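Local coordinates for protein amino Transferase (Eubacterium rectale, PDB 3ELE) that probably transfers amino groups between amino acids and keto acids, using bound pyridoxal-5'-phosphate, as a class I and II aminotransferase, at residues E318-R322 with I323-C327; K383-M386 with P387-K391. One frame throughout, in Å; residues are numbered along the deposited sequence.

Contact 1 of 2, residues E318-R322 with I323-C327; sequences EGLTR and IGYHC
Leu320 O takes two backbone hydrogen bonds, from Tyr325 N at 3.0 Å and from Gly324 N at 3.2 Å. The two donors reach it from opposite faces of its carbonyl plane. This is a Schellman motif at the C-terminal end of helix 306-323, with Gly324 as the C' residue. Ile323 N to Gly319 O and Gly324 N to Leu320 O continue the helical pattern; Tyr325 N to Leu320 O closes the turn. Gly324 N also bonds weakly to Thr321 O. Gly324 has a positive phi of 130°, where a side chain would jam against the carbonyl of Ile323. A water links Thr321 to the chain after the turn. This water donates to Thr321 OG1 at 2.6 Å and to Tyr325 O at 2.9 Å, and it accepts from Cys327 N. Thr321 OG1 lies beside its own backbone N (chi1 -62°) and is also bonded to Tyr317 O. The Tyr325 ring turns an edge to Leu320 O, which lies in the ring plane, 3.5 Å from Tyr325 CD2. Leu320 CD2 meets Tyr325 CD2 at 3.9 Å. Leu320 CB touches Cys327 SG at 3.5 Å, and Leu320 CD1 also lies against this sulfur. Ile323 CG1 packs on Gly319 O. Val338 of strand 335-339 touches Leu320, Tyr325 and Cys327. Phe389 of helix 379-396 meets Leu320 and Ile323, and the rings of Tyr325 and Tyr393 of that helix meet edge-to-face.

Contact 2 of 2, residues K383-M386 with P387-K391; sequences KHSM and PAFEK
A proline kink in helix 379-396 forms this contact, with a Met-aromatic pair on one flank. Pro387 has no N-H to give. Ala388 N makes no helical bond to His384 O; it has a weak one to Ser385 O and a weak one to a water. This water bridges the kink and donates to His384 O at 2.7 Å. Pro387 CD lies 3.6 Å from His384 O and 3.5 Å from Met386 CB. Regular helix bonding resumes with Phe389 N to Ser385 O at 3.0 Å, a nearly straight bond (171° at the hydrogen). Glu390 N to Met386 O follows at 2.9 Å. Met386, present as selenomethionine, bends at chi2 (-63°), and this brings Met386 SE obliquely to the Phe389 ring, 5.3 Å from the ring centroid. The buried ring also touches Val357 of strand 357-358 and meets the ring of Phe40. With Phe389 replaced by alanine, the Met386 side chain would probably lose its aromatic neighbour and a gap would open beside Ser385. Ser385 OG, with chi1 at 73°, stands between its backbone N and carbonyl carbon and is hydrogen-bonded to Ile382 O. Ser385 OG also lies in the plane of the Phe389 ring, at its edge, 3.4 Å from Phe389 CE2.

Overall arrangement
From the N terminus, the chain first reaches contact 1, where helix 306-323 ends and leads to strand 327-328 of the four-stranded antiparallel sheet. The chain then makes the other strands of that sheet, with helix 345-353 and strand 357-358 among them, before contact 2, a kink within helix 379-396. Neither contact closes a long loop. They lie in series, and neither nests in the other. The centres of contact 1 and contact 2 are about 11 Å apart. Tyr325 OH probably hydrogen-bonds to Phe389 O, and Leu320 CD2 packs on Phe389 CD1. Ile323 CD1 reaches the backbone of Met386 and Glu390. The two contacts thus tie the end of one helix to the middle of the other.

Contact 1 of 2, residues E318-R322 with I323-C327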
# COMPACT_ATOMS: atom_id res chain seq x y z
N GLU A 318 21.42 -4.95 32.73
CA GLU A 318 22.11 -4.88 34.02
C GLU A 318 21.17 -5.19 35.19
O GLU A 318 21.50 -6.00 36.05
CB GLU A 318 22.79 -3.51 34.24
CG GLU A 318 24.01 -3.25 33.35
N GLY A 319 20.00 -4.58 35.21
CA GLY A 319 19.04 -4.80 36.30
C GLY A 319 18.44 -6.19 36.35
O GLY A 319 18.36 -6.79 37.42
N LEU A 320 18.03 -6.72 35.20
CA LEU A 320 17.44 -8.07 35.13
C LEU A 320 18.46 -9.16 35.47
O LEU A 320 18.15 -10.09 36.21
CB LEU A 320 16.79 -8.34 33.76
CG LEU A 320 15.51 -7.58 33.37
CD1 LEU A 320 15.02 -8.13 32.01
CD2 LEU A 320 14.41 -7.67 34.41
N THR A 321 19.67 -9.03 34.91
CA THR A 321 20.78 -9.96 35.21
C THR A 321 21.10 -9.95 36.73
O THR A 321 21.16 -11.00 37.35
CB THR A 321 22.01 -9.61 34.36
OG1 THR A 321 21.66 -9.77 32.98
CG2 THR A 321 23.21 -10.48 34.70
N ARG A 322 21.26 -8.75 37.29
CA ARG A 322 21.56 -8.56 38.73
C ARG A 322 20.54 -9.25 39.65
O ARG A 322 20.92 -9.79 40.70
CB ARG A 322 21.67 -7.05 39.02
CG ARG A 322 22.03 -6.62 40.45
CD ARG A 322 23.36 -7.22 40.93
NE ARG A 322 24.50 -6.91 40.05
CZ ARG A 322 25.73 -7.44 40.15
NH1 ARG A 322 26.03 -8.35 41.07
NH2 ARG A 322 26.67 -7.05 39.29
N ILE A 323 19.25 -9.23 39.25
CA ILE A 323 18.16 -9.90 40.01
C ILE A 323 18.26 -11.43 39.96
O ILE A 323 17.98 -12.10 40.96
CB ILE A 323 16.74 -9.44 39.52
CG1 ILE A 323 16.48 -8.00 39.97
CG2 ILE A 323 15.63 -10.32 40.10
CD1 ILE A 323 15.24 -7.38 39.30
N GLY A 324 18.71 -11.95 38.81
CA GLY A 324 18.86 -13.39 38.57
C GLY A 324 18.25 -13.93 37.28
O GLY A 324 18.33 -15.12 37.05
N TYR A 325 17.63 -13.06 36.46
CA TYR A 325 17.04 -13.46 35.19
C TYR A 325 18.12 -13.77 34.17
O TYR A 325 19.19 -13.18 34.21
CB TYR A 325 16.14 -12.35 34.61
CG TYR A 325 14.88 -12.07 35.38
CD1 TYR A 325 13.71 -12.80 35.12
CD2 TYR A 325 14.83 -11.06 36.35
CE1 TYR A 325 12.52 -12.53 35.81
CE2 TYR A 325 13.65 -10.79 37.05
CZ TYR A 325 12.50 -11.53 36.76
OH TYR A 325 11.33 -11.27 37.44
N HIS A 326 17.84 -14.72 33.28
CA HIS A 326 18.77 -15.02 32.18
C HIS A 326 18.28 -14.29 30.93
O HIS A 326 17.27 -14.69 30.32
CB HIS A 326 18.93 -16.52 31.87
CG HIS A 326 19.75 -16.75 30.63
ND1 HIS A 326 21.13 -16.69 30.63
CD2 HIS A 326 19.38 -16.93 29.34
CE1 HIS A 326 21.57 -16.88 29.40
NE2 HIS A 326 20.53 -17.02 28.59
N CYS A 327 19.03 -13.25 30.54
CA CYS A 327 18.77 -12.45 29.35
C CYS A 327 19.83 -12.75 28.30
O CYS A 327 21.01 -12.89 28.61
CB CYS A 327 18.87 -10.96 29.67
SG CYS A 327 17.97 -10.35 31.10
O HOH W 1 21.19 -12.22 32.27

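Contact 2 of 2, residues K383-M386 with P387-K391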
# COMPACT_ATOMS: atom_id res chain seq x y z
N LYS A 383 13.91 1.86 35.13
CA LYS A 383 14.43 1.94 36.52
C LYS A 383 13.34 1.71 37.57
O LYS A 383 13.55 0.97 38.53
CB LYS A 383 15.10 3.29 36.81
CG LYS A 383 16.27 3.63 35.89
CD LYS A 383 16.94 4.88 36.38
CE LYS A 383 18.09 5.28 35.50
NZ LYS A 383 18.79 6.45 36.11
N HIS A 384 12.16 2.32 37.34
CA HIS A 384 11.02 2.17 38.28
C HIS A 384 10.43 0.76 38.24
O HIS A 384 9.79 0.32 39.19
CB HIS A 384 9.92 3.23 38.06
CG HIS A 384 10.41 4.64 38.07
ND1 HIS A 384 10.00 5.58 37.15
CD2 HIS A 384 11.34 5.25 38.84
CE1 HIS A 384 10.62 6.72 37.38
NE2 HIS A 384 11.44 6.55 38.40
N SER A 385 10.65 0.02 37.15
CA SER A 385 10.16 -1.36 37.02
C SER A 385 10.93 -2.41 37.84
O SER A 385 10.38 -3.50 38.08
CB SER A 385 10.20 -1.81 35.57
OG SER A 385 11.53 -2.06 35.12
N MSE A 386 12.16 -2.10 38.26
CA MSE A 386 13.04 -3.11 38.91
C MSE A 386 12.52 -3.79 40.18
O MSE A 386 12.65 -5.00 40.30
CB MSE A 386 14.49 -2.60 39.07
CG MSE A 386 15.19 -2.44 37.71
SE MSE A 386 15.37 -4.13 36.78
CE MSE A 386 15.56 -3.51 34.97
N PRO A 387 11.95 -3.01 41.12
CA PRO A 387 11.29 -3.64 42.27
C PRO A 387 10.15 -4.62 41.90
O PRO A 387 10.01 -5.63 42.58
CB PRO A 387 10.75 -2.44 43.06
CG PRO A 387 11.72 -1.35 42.73
CD PRO A 387 11.99 -1.54 41.28
N ALA A 388 9.39 -4.35 40.84
CA ALA A 388 8.34 -5.29 40.40
C ALA A 388 8.99 -6.56 39.80
O ALA A 388 8.56 -7.67 40.12
CB ALA A 388 7.37 -4.63 39.43
N PHE A 389 10.01 -6.39 38.96
CA PHE A 389 10.82 -7.52 38.45
C PHE A 389 11.42 -8.39 39.56
O PHE A 389 11.42 -9.62 39.44
CB PHE A 389 11.95 -7.05 37.52
CG PHE A 389 11.51 -6.80 36.11
CD1 PHE A 389 11.09 -7.88 35.32
CD2 PHE A 389 11.52 -5.52 35.56
CE1 PHE A 389 10.68 -7.68 34.00
CE2 PHE A 389 11.10 -5.31 34.23
CZ PHE A 389 10.68 -6.38 33.45
N GLU A 390 11.92 -7.74 40.60
CA GLU A 390 12.47 -8.41 41.78
C GLU A 390 11.39 -9.22 42.50
O GLU A 390 11.64 -10.34 42.94
CB GLU A 390 13.08 -7.35 42.72
CG GLU A 390 13.80 -7.87 43.95
CD GLU A 390 14.37 -6.72 44.80
OE1 GLU A 390 13.72 -5.65 44.95
OE2 GLU A 390 15.47 -6.91 45.36
N LYS A 391 10.18 -8.64 42.63
CA LYS A 391 9.05 -9.32 43.29
C LYS A 391 8.56 -10.51 42.46
O LYS A 391 8.24 -11.56 43.03
CB LYS A 391 7.91 -8.33 43.56
CG LYS A 391 6.79 -8.89 44.42
CD LYS A 391 5.88 -7.79 44.93
CE LYS A 391 4.70 -8.36 45.71
NZ LYS A 391 3.82 -7.29 46.29
O HOH W 2 8.49 -1.61 40.51